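Side-chain contacts in 2-(hydroxymethyl)glutarate dehydrogenase (Eubacterium barkeri, PDB 3CKY), which catalyses the NAD-dependent interconversion of 2-formylglutarate and (S)-2-hydroxymethylglutarate, a step in the fermentation of nicotinate: residues Q49-N53 and N54-A58; A32-M36 and E37-A41; S86-K89 and A90-I94; A142-A145 and V146-K149. All blocks are in the same frame, centred on the assembly; numbering follows the deposited sequence.

Contact 1 (Q49-N53 and N54-A58); sequences QACEN and NQKVA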
loop_
_atom_site.group_PDB
_atom_site.type_symbol
_atom_site.label_atom_id
_atom_site.label_comp_id
_atom_site.label_asym_id
_atom_site.label_seq_id
_atom_site.Cartn_x
_atom_site.Cartn_y
_atom_site.Cartn_z
ATOM N N GLN A 49 10.393 25.071 -42.688
ATOM C CA GLN A 49 10.249 24.309 -43.921
ATOM C C GLN A 49 9.417 23.048 -43.667
ATOM O O GLN A 49 9.841 22.144 -42.945
ATOM C CB GLN A 49 11.622 23.956 -44.498
ATOM C CG GLN A 49 12.372 25.167 -45.061
ATOM C CD GLN A 49 13.550 24.786 -45.945
ATOM O OE1 GLN A 49 14.675 25.237 -45.723
ATOM N NE2 GLN A 49 13.296 23.956 -46.953
ATOM N N ALA A 50 8.226 23.000 -44.261
ATOM C CA ALA A 50 7.307 21.881 -44.064
ATOM C C ALA A 50 7.825 20.608 -44.732
ATOM O O ALA A 50 8.501 20.665 -45.762
ATOM C CB ALA A 50 5.922 22.233 -44.588
ATOM N N CYS A 51 7.512 19.467 -44.122
ATOM C CA CYS A 51 7.884 18.157 -44.652
ATOM C C CYS A 51 6.651 17.264 -44.767
ATOM O O CYS A 51 5.647 17.475 -44.084
ATOM C CB CYS A 51 8.927 17.490 -43.752
ATOM S SG CYS A 51 10.484 18.379 -43.610
ATOM N N GLU A 52 6.751 16.259 -45.631
ATOM C CA GLU A 52 5.639 15.365 -45.951
ATOM C C GLU A 52 5.326 14.378 -44.830
ATOM O O GLU A 52 4.182 13.952 -44.669
ATOM C CB GLU A 52 5.986 14.583 -47.216
ATOM C CG GLU A 52 4.831 13.873 -47.886
ATOM C CD GLU A 52 5.302 13.033 -49.049
ATOM O OE1 GLU A 52 6.042 12.056 -48.811
ATOM O OE2 GLU A 52 4.941 13.354 -50.198
ATOM N N ASN A 53 6.351 14.014 -44.067
ATOM C CA ASN A 53 6.228 12.991 -43.030
ATOM C C ASN A 53 7.423 13.010 -42.076
ATOM O O ASN A 53 8.349 13.800 -42.256
ATOM C CB ASN A 53 6.089 11.615 -43.691
ATOM C CG ASN A 53 7.199 11.331 -44.679
ATOM O OD1 ASN A 53 8.380 11.437 -44.350
ATOM N ND2 ASN A 53 6.826 10.964 -45.905
ATOM N N ASN A 54 7.397 12.140 -41.068
ATOM C CA ASN A 54 8.483 12.037 -40.077
ATOM C C ASN A 54 9.843 11.699 -40.678
ATOM O O ASN A 54 10.856 12.282 -40.301
ATOM C CB ASN A 54 8.151 10.974 -39.023
ATOM C CG ASN A 54 6.980 11.362 -38.130
ATOM O OD1 ASN A 54 6.633 12.533 -38.011
ATOM N ND2 ASN A 54 6.373 10.370 -37.489
ATOM N N GLN A 55 9.861 10.743 -41.599
ATOM C CA GLN A 55 11.100 10.348 -42.268
ATOM C C GLN A 55 11.756 11.519 -42.997
ATOM O O GLN A 55 12.973 11.704 -42.915
ATOM C CB GLN A 55 10.825 9.220 -43.257
ATOM C CG GLN A 55 10.371 7.939 -42.596
ATOM C CD GLN A 55 10.428 6.761 -43.541
ATOM O OE1 GLN A 55 10.031 6.863 -44.703
ATOM N NE2 GLN A 55 10.933 5.636 -43.050
ATOM N N LYS A 56 10.940 12.301 -43.707
ATOM C CA LYS A 56 11.413 13.497 -44.412
ATOM C C LYS A 56 12.128 14.456 -43.467
ATOM O O LYS A 56 13.224 14.930 -43.770
ATOM C CB LYS A 56 10.244 14.218 -45.091
ATOM C CG LYS A 56 9.707 13.519 -46.338
ATOM C CD LYS A 56 10.347 14.049 -47.614
ATOM C CE LYS A 56 9.635 15.295 -48.146
ATOM N NZ LYS A 56 9.751 16.485 -47.256
ATOM N N VAL A 57 11.510 14.732 -42.319
ATOM C CA VAL A 57 12.130 15.575 -41.303
ATOM C C VAL A 57 13.443 14.941 -40.840
ATOM O O VAL A 57 14.470 15.618 -40.750
ATOM C CB VAL A 57 11.207 15.788 -40.077
ATOM C CG1 VAL A 57 11.902 16.649 -39.025
ATOM C CG2 VAL A 57 9.886 16.422 -40.500
ATOM N N ALA A 58 13.401 13.637 -40.565
ATOM C CA ALA A 58 14.567 12.896 -40.080
ATOM C C ALA A 58 15.779 13.013 -41.011
ATOM O O ALA A 58 16.888 13.305 -40.562
ATOM C CB ALA A 58 14.207 11.429 -39.869
#
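Asn53 and Lys56 meet at the first turn of helix 54-60, the amide of the one lying across the start of the other's side chain at about a right angle. Asn53 OD1 accepts from the backbone Lys56 N at 2.8 Å, and the donor stands nearly in line with the CG-OD1 bond (167° at the oxygen). That reach depends on CG being turned in between the backbone N and the carbonyl carbon (chi1 53°), which swings the amide back over the helix end. The main-chain oxygen of the same residue takes the next amide, Val57 N to Asn53 O at 3.3 Å, so one residue serves two N-H groups of the opening turn.

The chain of Lys56 doubles back toward the preceding loop. Its CB lies beside both Asn53 oxygens, and CG packs 3.2 Å from Asn53 OD1, on the flank of the capping amide. Bends at chi2, chi3 and chi4 then carry CE to 3.8 Å from Glu52 CB, and NZ ends over the backbone, 3.6 Å from Cys51 CA. The ammonium is not paired with the Glu52 carboxylate: OE1 of Glu52 remains 6.0 Å from NZ, a separation at which any attraction would be diffuse.

On the inner side, Cys51 CB rests against Val57 CG2 (3.6 Å), with SG beside the same methyl; Tyr31 and Phe33 of strand 29-33 flank this pair. The whole is a helix N-cap at a strand-to-helix junction, where edge strand 49-50 of the Rossmann-type NAD-binding domain hands over to helix 54-60.

Contact 2 (A32-M36 and E37-A41); sequences AFDLM and EANVA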
loop_
_atom_site.group_PDB
_atom_site.type_symbol
_atom_site.label_atom_id
_atom_site.label_comp_id
_atom_site.label_asym_id
_atom_site.label_seq_id
_atom_site.Cartn_x
_atom_site.Cartn_y
_atom_site.Cartn_z
ATOM N N ALA A 32 9.818 20.609 -40.215
ATOM C CA ALA A 32 8.699 20.227 -39.353
ATOM C C ALA A 32 7.602 19.409 -40.048
ATOM O O ALA A 32 7.261 19.645 -41.211
ATOM C CB ALA A 32 8.092 21.471 -38.715
ATOM N N PHE A 33 7.065 18.440 -39.305
ATOM C CA PHE A 33 5.853 17.720 -39.685
ATOM C C PHE A 33 4.952 17.458 -38.474
ATOM O O PHE A 33 5.427 17.255 -37.355
ATOM C CB PHE A 33 6.182 16.383 -40.350
ATOM C CG PHE A 33 4.970 15.521 -40.580
ATOM C CD1 PHE A 33 4.128 15.760 -41.658
ATOM C CD2 PHE A 33 4.649 14.497 -39.699
ATOM C CE1 PHE A 33 2.996 14.979 -41.864
ATOM C CE2 PHE A 33 3.523 13.711 -39.899
ATOM C CZ PHE A 33 2.695 13.951 -40.983
ATOM N N ASP A 34 3.648 17.437 -38.734
ATOM C CA ASP A 34 2.635 17.130 -37.737
ATOM C C ASP A 34 1.423 16.550 -38.463
ATOM O O ASP A 34 1.177 16.887 -39.624
ATOM C CB ASP A 34 2.247 18.404 -36.979
ATOM C CG ASP A 34 1.480 18.119 -35.699
ATOM O OD1 ASP A 34 1.949 18.532 -34.619
ATOM O OD2 ASP A 34 0.411 17.480 -35.766
ATOM N N LEU A 35 0.678 15.673 -37.791
ATOM C CA LEU A 35 -0.577 15.143 -38.343
ATOM C C LEU A 35 -1.533 16.284 -38.684
ATOM O O LEU A 35 -2.089 16.331 -39.781
ATOM C CB LEU A 35 -1.252 14.179 -37.356
ATOM C CG LEU A 35 -0.910 12.688 -37.453
ATOM C CD1 LEU A 35 0.578 12.460 -37.702
ATOM C CD2 LEU A 35 -1.379 11.955 -36.188
ATOM N N MET A 36 -1.700 17.203 -37.735
ATOM C CA MET A 36 -2.547 18.381 -37.915
ATOM C C MET A 36 -1.854 19.434 -38.786
ATOM O O MET A 36 -0.770 19.924 -38.451
ATOM C CB MET A 36 -2.924 18.961 -36.550
ATOM C CG MET A 36 -3.815 18.028 -35.740
ATOM S SD MET A 36 -3.677 18.244 -33.959
ATOM C CE MET A 36 -2.049 17.555 -33.629
ATOM N N GLU A 37 -2.501 19.781 -39.897
ATOM C CA GLU A 37 -1.905 20.624 -40.938
ATOM C C GLU A 37 -1.712 22.082 -40.506
ATOM O O GLU A 37 -0.690 22.697 -40.822
ATOM C CB GLU A 37 -2.762 20.572 -42.208
ATOM C CG GLU A 37 -2.817 19.196 -42.873
ATOM C CD GLU A 37 -3.996 19.043 -43.821
ATOM O OE1 GLU A 37 -5.140 19.309 -43.395
ATOM O OE2 GLU A 37 -3.786 18.645 -44.991
ATOM N N ALA A 38 -2.695 22.627 -39.794
ATOM C CA ALA A 38 -2.656 24.017 -39.318
ATOM C C ALA A 38 -1.431 24.328 -38.461
ATOM O O ALA A 38 -0.953 25.465 -38.452
ATOM C CB ALA A 38 -3.926 24.343 -38.544
ATOM N N ASN A 39 -0.932 23.322 -37.743
ATOM C CA ASN A 39 0.265 23.483 -36.917
ATOM C C ASN A 39 1.509 23.716 -37.769
ATOM O O ASN A 39 2.335 24.570 -37.449
ATOM C CB ASN A 39 0.468 22.263 -36.008
ATOM C CG ASN A 39 -0.602 22.146 -34.926
ATOM O OD1 ASN A 39 -1.485 22.995 -34.813
ATOM N ND2 ASN A 39 -0.516 21.090 -34.120
ATOM N N VAL A 40 1.632 22.958 -38.857
ATOM C CA VAL A 40 2.735 23.135 -39.799
ATOM C C VAL A 40 2.666 24.529 -40.428
ATOM O O VAL A 40 3.679 25.225 -40.516
ATOM C CB VAL A 40 2.726 22.052 -40.908
ATOM C CG1 VAL A 40 3.861 22.281 -41.901
ATOM C CG2 VAL A 40 2.829 20.657 -40.294
ATOM N N ALA A 41 1.466 24.937 -40.839
ATOM C CA ALA A 41 1.256 26.258 -41.435
ATOM C C ALA A 41 1.641 27.390 -40.479
ATOM O O ALA A 41 2.235 28.389 -40.892
ATOM C CB ALA A 41 -0.193 26.417 -41.890
#
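Between Met36 and Asn39 the backbone makes a tight passage from strand 29-33 into helix 37-44, marked by a weak bond from Asn39 N to Met36 O (3.5 Å). The Asp34 carboxylate braces the turn from within. Asp34 OD2 curls forward to accept from Met36 N at 2.9 Å, its carboxyl carbon trans to the residue's own amide nitrogen. The donor meets OD2 on its anti side, 21° out of the carboxylate plane. The other oxygen, OD1, accepts from Leu12 N in the glycine-rich loop, so both branches of the acid grip main-chain amides.

Asn39 comes up to this group from the helix. Its ND2 stands 3.6 Å from Asp34 OD1, and the amide plane is turned 85° from the carboxylate, nearly perpendicular to it. Met36 runs alongside Asn39, pointing the same way, and its bent end brings CE to 3.9 Å from Asn39 ND2.

On the strand side of the acid, Val40 CG2 packs over the backbone at Asp34 N (3.7 Å) and reaches Asp34 CB at 4.1 Å, so the first turn of the helix packs against the end of the strand. The arrangement is an Asx turn at the beta-to-alpha junction of a beta-alpha-beta unit. An acid at the end of the second strand, close to the glycine-rich loop, is characteristic of NAD-binding Rossmann folds, in which it commonly binds the adenosine ribose; the position of Asp34 is consistent with that role.

Contact 3 (S86-K89 and A90-I94); sequences SACK and AGTVI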
loop_
_atom_site.group_PDB
_atom_site.type_symbol
_atom_site.label_atom_id
_atom_site.label_comp_id
_atom_site.label_asym_id
_atom_site.label_seq_id
_atom_site.Cartn_x
_atom_site.Cartn_y
_atom_site.Cartn_z
ATOM N N SER A 86 15.622 4.805 -38.877
ATOM C CA SER A 86 16.099 4.312 -40.167
ATOM C C SER A 86 16.351 5.439 -41.179
ATOM O O SER A 86 17.154 5.276 -42.098
ATOM C CB SER A 86 15.117 3.289 -40.756
ATOM O OG SER A 86 13.904 3.905 -41.158
ATOM N N ALA A 87 15.671 6.573 -41.005
ATOM C CA ALA A 87 15.777 7.704 -41.933
ATOM C C ALA A 87 16.788 8.771 -41.501
ATOM O O ALA A 87 17.039 9.713 -42.250
ATOM C CB ALA A 87 14.411 8.343 -42.132
ATOM N N CYS A 88 17.355 8.636 -40.302
ATOM C CA CYS A 88 18.374 9.569 -39.820
ATOM C C CYS A 88 19.740 9.237 -40.397
ATOM O O CYS A 88 20.099 8.063 -40.517
ATOM C CB CYS A 88 18.495 9.516 -38.301
ATOM S SG CYS A 88 17.102 10.167 -37.413
ATOM N N LYS A 89 20.498 10.278 -40.734
ATOM C CA LYS A 89 21.911 10.129 -41.055
ATOM C C LYS A 89 22.659 9.908 -39.749
ATOM O O LYS A 89 22.202 10.332 -38.684
ATOM C CB LYS A 89 22.437 11.378 -41.772
ATOM C CG LYS A 89 23.922 11.346 -42.159
ATOM C CD LYS A 89 24.280 10.217 -43.145
ATOM C CE LYS A 89 23.658 10.440 -44.517
ATOM N NZ LYS A 89 24.440 9.801 -45.606
ATOM N N ALA A 90 23.791 9.216 -39.827
ATOM C CA ALA A 90 24.640 9.004 -38.659
ATOM C C ALA A 90 25.165 10.338 -38.125
ATOM O O ALA A 90 25.434 11.261 -38.893
ATOM C CB ALA A 90 25.792 8.073 -39.004
ATOM N N GLY A 91 25.281 10.437 -36.803
ATOM C CA GLY A 91 25.690 11.680 -36.145
ATOM C C GLY A 91 24.528 12.599 -35.804
ATOM O O GLY A 91 24.721 13.632 -35.162
ATOM N N THR A 92 23.325 12.228 -36.240
ATOM C CA THR A 92 22.120 12.973 -35.915
ATOM C C THR A 92 21.811 12.735 -34.446
ATOM O O THR A 92 22.041 11.639 -33.928
ATOM C CB THR A 92 20.921 12.523 -36.783
ATOM O OG1 THR A 92 21.240 12.693 -38.171
ATOM C CG2 THR A 92 19.671 13.331 -36.453
ATOM N N VAL A 93 21.312 13.770 -33.778
ATOM C CA VAL A 93 20.905 13.669 -32.379
ATOM C C VAL A 93 19.384 13.758 -32.281
ATOM O O VAL A 93 18.782 14.682 -32.831
ATOM C CB VAL A 93 21.520 14.796 -31.518
ATOM C CG1 VAL A 93 21.148 14.617 -30.043
ATOM C CG2 VAL A 93 23.038 14.849 -31.689
ATOM N N ILE A 94 18.773 12.788 -31.598
ATOM C CA ILE A 94 17.349 12.824 -31.283
ATOM C C ILE A 94 17.193 13.327 -29.854
ATOM O O ILE A 94 17.831 12.805 -28.944
ATOM C CB ILE A 94 16.689 11.432 -31.351
ATOM C CG1 ILE A 94 17.034 10.703 -32.660
ATOM C CG2 ILE A 94 15.178 11.560 -31.169
ATOM C CD1 ILE A 94 16.559 11.398 -33.924
HETATM O O HOH W 1 19.503 13.207 -40.582
#
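Thr92 folds its hydroxyl back over the carbonyl of Lys89, closing a type II beta turn that spans Lys89 to Thr92 and leads into strand 93-96 of the Rossmann-type domain. Thr92 OG1 donates to Lys89 O at 2.6 Å, from above the carbonyl plane and 35° out of it. The main-chain bond of the turn, Thr92 N to Lys89 O at 3.3 Å, arrives from the same face of that plane, so a single oxygen is held by the amide and the hydroxyl of one residue. The rotation that allows this sets OG1 beside the backbone N and anti to the carbonyl carbon (chi1 -58°).

The hydroxyl is used a second time: a water donates to Thr92 OG1 at 3.0 Å and accepts from Lys89 N, linking the start of the turn to its end. A valine here would keep the branched shape but would probably leave Lys89 O with only the amide bond within the turn and cost the water its acceptor. At the turn's third residue, Gly91 has a positive phi (89°), where a side chain would press on the preceding carbonyl oxygen. Lys89 lays CB and CG against Ala90 N, while its amine leads away from the turn.

Beneath the polar closure lies an apolar layer. Cys88 CB faces Thr92 CB, and the sulfur lies near Thr92 CG2; Ile64 of strand 63-66 and Ile117 add to this side. Farther along the strand, the end of Ile94 bends back so that its CD1 touches Cys88 SG at 3.7 Å.

Contact 4 (A142-A145 and V146-K149); sequences ASEA and VFEK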
loop_
_atom_site.group_PDB
_atom_site.type_symbol
_atom_site.label_atom_id
_atom_site.label_comp_id
_atom_site.label_asym_id
_atom_site.label_seq_id
_atom_site.Cartn_x
_atom_site.Cartn_y
_atom_site.Cartn_z
ATOM N N ALA A 142 22.623 12.586 -21.107
ATOM C CA ALA A 142 23.466 12.380 -22.287
ATOM C C ALA A 142 24.933 12.274 -21.907
ATOM O O ALA A 142 25.296 12.493 -20.757
ATOM C CB ALA A 142 23.258 13.521 -23.278
ATOM N N SER A 143 25.770 11.927 -22.881
ATOM C CA SER A 143 27.221 12.011 -22.714
ATOM C C SER A 143 27.618 13.482 -22.647
ATOM O O SER A 143 26.858 14.359 -23.061
ATOM C CB SER A 143 27.954 11.316 -23.868
ATOM O OG SER A 143 27.857 12.068 -25.061
ATOM N N GLU A 144 28.806 13.752 -22.123
ATOM C CA GLU A 144 29.319 15.118 -22.078
ATOM C C GLU A 144 29.441 15.703 -23.483
ATOM O O GLU A 144 29.015 16.830 -23.727
ATOM C CB GLU A 144 30.675 15.164 -21.365
ATOM C CG GLU A 144 31.225 16.573 -21.146
ATOM C CD GLU A 144 30.213 17.517 -20.510
ATOM O OE1 GLU A 144 29.564 17.125 -19.519
ATOM O OE2 GLU A 144 30.063 18.652 -21.010
ATOM N N ALA A 145 30.008 14.918 -24.397
ATOM C CA ALA A 145 30.199 15.333 -25.787
ATOM C C ALA A 145 28.882 15.708 -26.462
ATOM O O ALA A 145 28.802 16.722 -27.148
ATOM C CB ALA A 145 30.891 14.224 -26.573
ATOM N N VAL A 146 27.855 14.885 -26.262
ATOM C CA VAL A 146 26.553 15.107 -26.883
ATOM C C VAL A 146 25.817 16.296 -26.247
ATOM O O VAL A 146 25.110 17.034 -26.941
ATOM C CB VAL A 146 25.665 13.830 -26.815
ATOM C CG1 VAL A 146 24.247 14.123 -27.287
ATOM C CG2 VAL A 146 26.283 12.705 -27.646
ATOM N N PHE A 147 25.972 16.482 -24.938
ATOM C CA PHE A 147 25.380 17.645 -24.272
ATOM C C PHE A 147 25.949 18.949 -24.821
ATOM O O PHE A 147 25.185 19.865 -25.129
ATOM C CB PHE A 147 25.579 17.604 -22.758
ATOM C CG PHE A 147 25.037 18.819 -22.053
ATOM C CD1 PHE A 147 23.670 18.950 -21.815
ATOM C CD2 PHE A 147 25.884 19.843 -21.646
ATOM C CE1 PHE A 147 23.158 20.078 -21.173
ATOM C CE2 PHE A 147 25.379 20.973 -20.998
ATOM C CZ PHE A 147 24.012 21.085 -20.758
ATOM N N GLU A 148 27.276 19.028 -24.939
ATOM C CA GLU A 148 27.926 20.222 -25.485
ATOM C C GLU A 148 27.460 20.480 -26.916
ATOM O O GLU A 148 27.244 21.623 -27.316
ATOM C CB GLU A 148 29.450 20.074 -25.463
ATOM C CG GLU A 148 30.056 20.070 -24.071
ATOM C CD GLU A 148 31.510 19.638 -24.063
ATOM O OE1 GLU A 148 31.936 19.053 -23.049
ATOM O OE2 GLU A 148 32.235 19.877 -25.062
ATOM N N LYS A 149 27.311 19.401 -27.677
ATOM C CA LYS A 149 26.821 19.467 -29.044
ATOM C C LYS A 149 25.463 20.171 -29.106
ATOM O O LYS A 149 25.295 21.122 -29.860
ATOM C CB LYS A 149 26.724 18.051 -29.623
ATOM C CG LYS A 149 26.664 17.966 -31.139
ATOM C CD LYS A 149 27.128 16.586 -31.623
ATOM C CE LYS A 149 27.127 16.486 -33.148
ATOM N NZ LYS A 149 27.813 15.253 -33.652
#
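Ser143 and Val146 make the capping bond at the start of helix 144-157: Val146 N donates to Ser143 OG at 3.1 Å, with 157° at the hydrogen. The serine's OG sits between its own backbone N and carbonyl carbon (chi1 72°), a rotation that turns the hydroxyl back over the first turn. Its main-chain oxygen also takes part, accepting from Phe147 N at 3.0 Å, and the regular helical bonds from Glu148 N to Glu144 O and Lys149 N to Ala145 O follow.

The cap oxygen lies close to the valine's side chain as well, 3.1 Å from Val146 CG2. An alanine in place of Ser143 would remove that oxygen, and Val146 N would probably be left without its cap, fraying the first turn. On the other flank, Val146 CG1 faces Ala142 CB at 4.2 Å, and both side chains lie against Val120 of strand 118-125. Phe147 projects from the helix and stacks its ring with that of His163 on strand 158-165.

One turn apart on the outer surface, the carboxylates of Glu144 and Glu148 converge with their planes 42° apart. Glu144 OE2 comes to 2.8 Å from Glu148 OE1, brought there by the bend at chi2 of Glu144, and it also lies 3.4 Å from Glu148 CG. Two acid oxygens this near each other would repel if both groups were fully charged; the spacing suggests that one of them may hold a proton, its pKa probably raised by the neighbouring charge.

Overall arrangement
All four contacts lie in the Rossmann-type NAD-binding domain and follow the chain in the order 2, 1, 3, 4. Contacts 2 and 1, with centres 10 Å apart, are joined by backbone bonds between neighbouring strands 29-33 and 49-50. Contact 1 touches contact 3 (centres about 13 Å apart), where Ala58 of helix 54-60 packs on Ala87 and Cys88. Contact 3 in turn meets contact 4 (centres about 15 Å apart) through Val93 and Val146. Contacts 2 and 4 are the most distant pair, their centres about 30 Å apart. The series samples junctions spread across one sheet, three from strand into helix and contact 3 from helix into strand, with contact 2 beside the glycine-rich loop and contact 4 away from the NAD-binding and active-site residues.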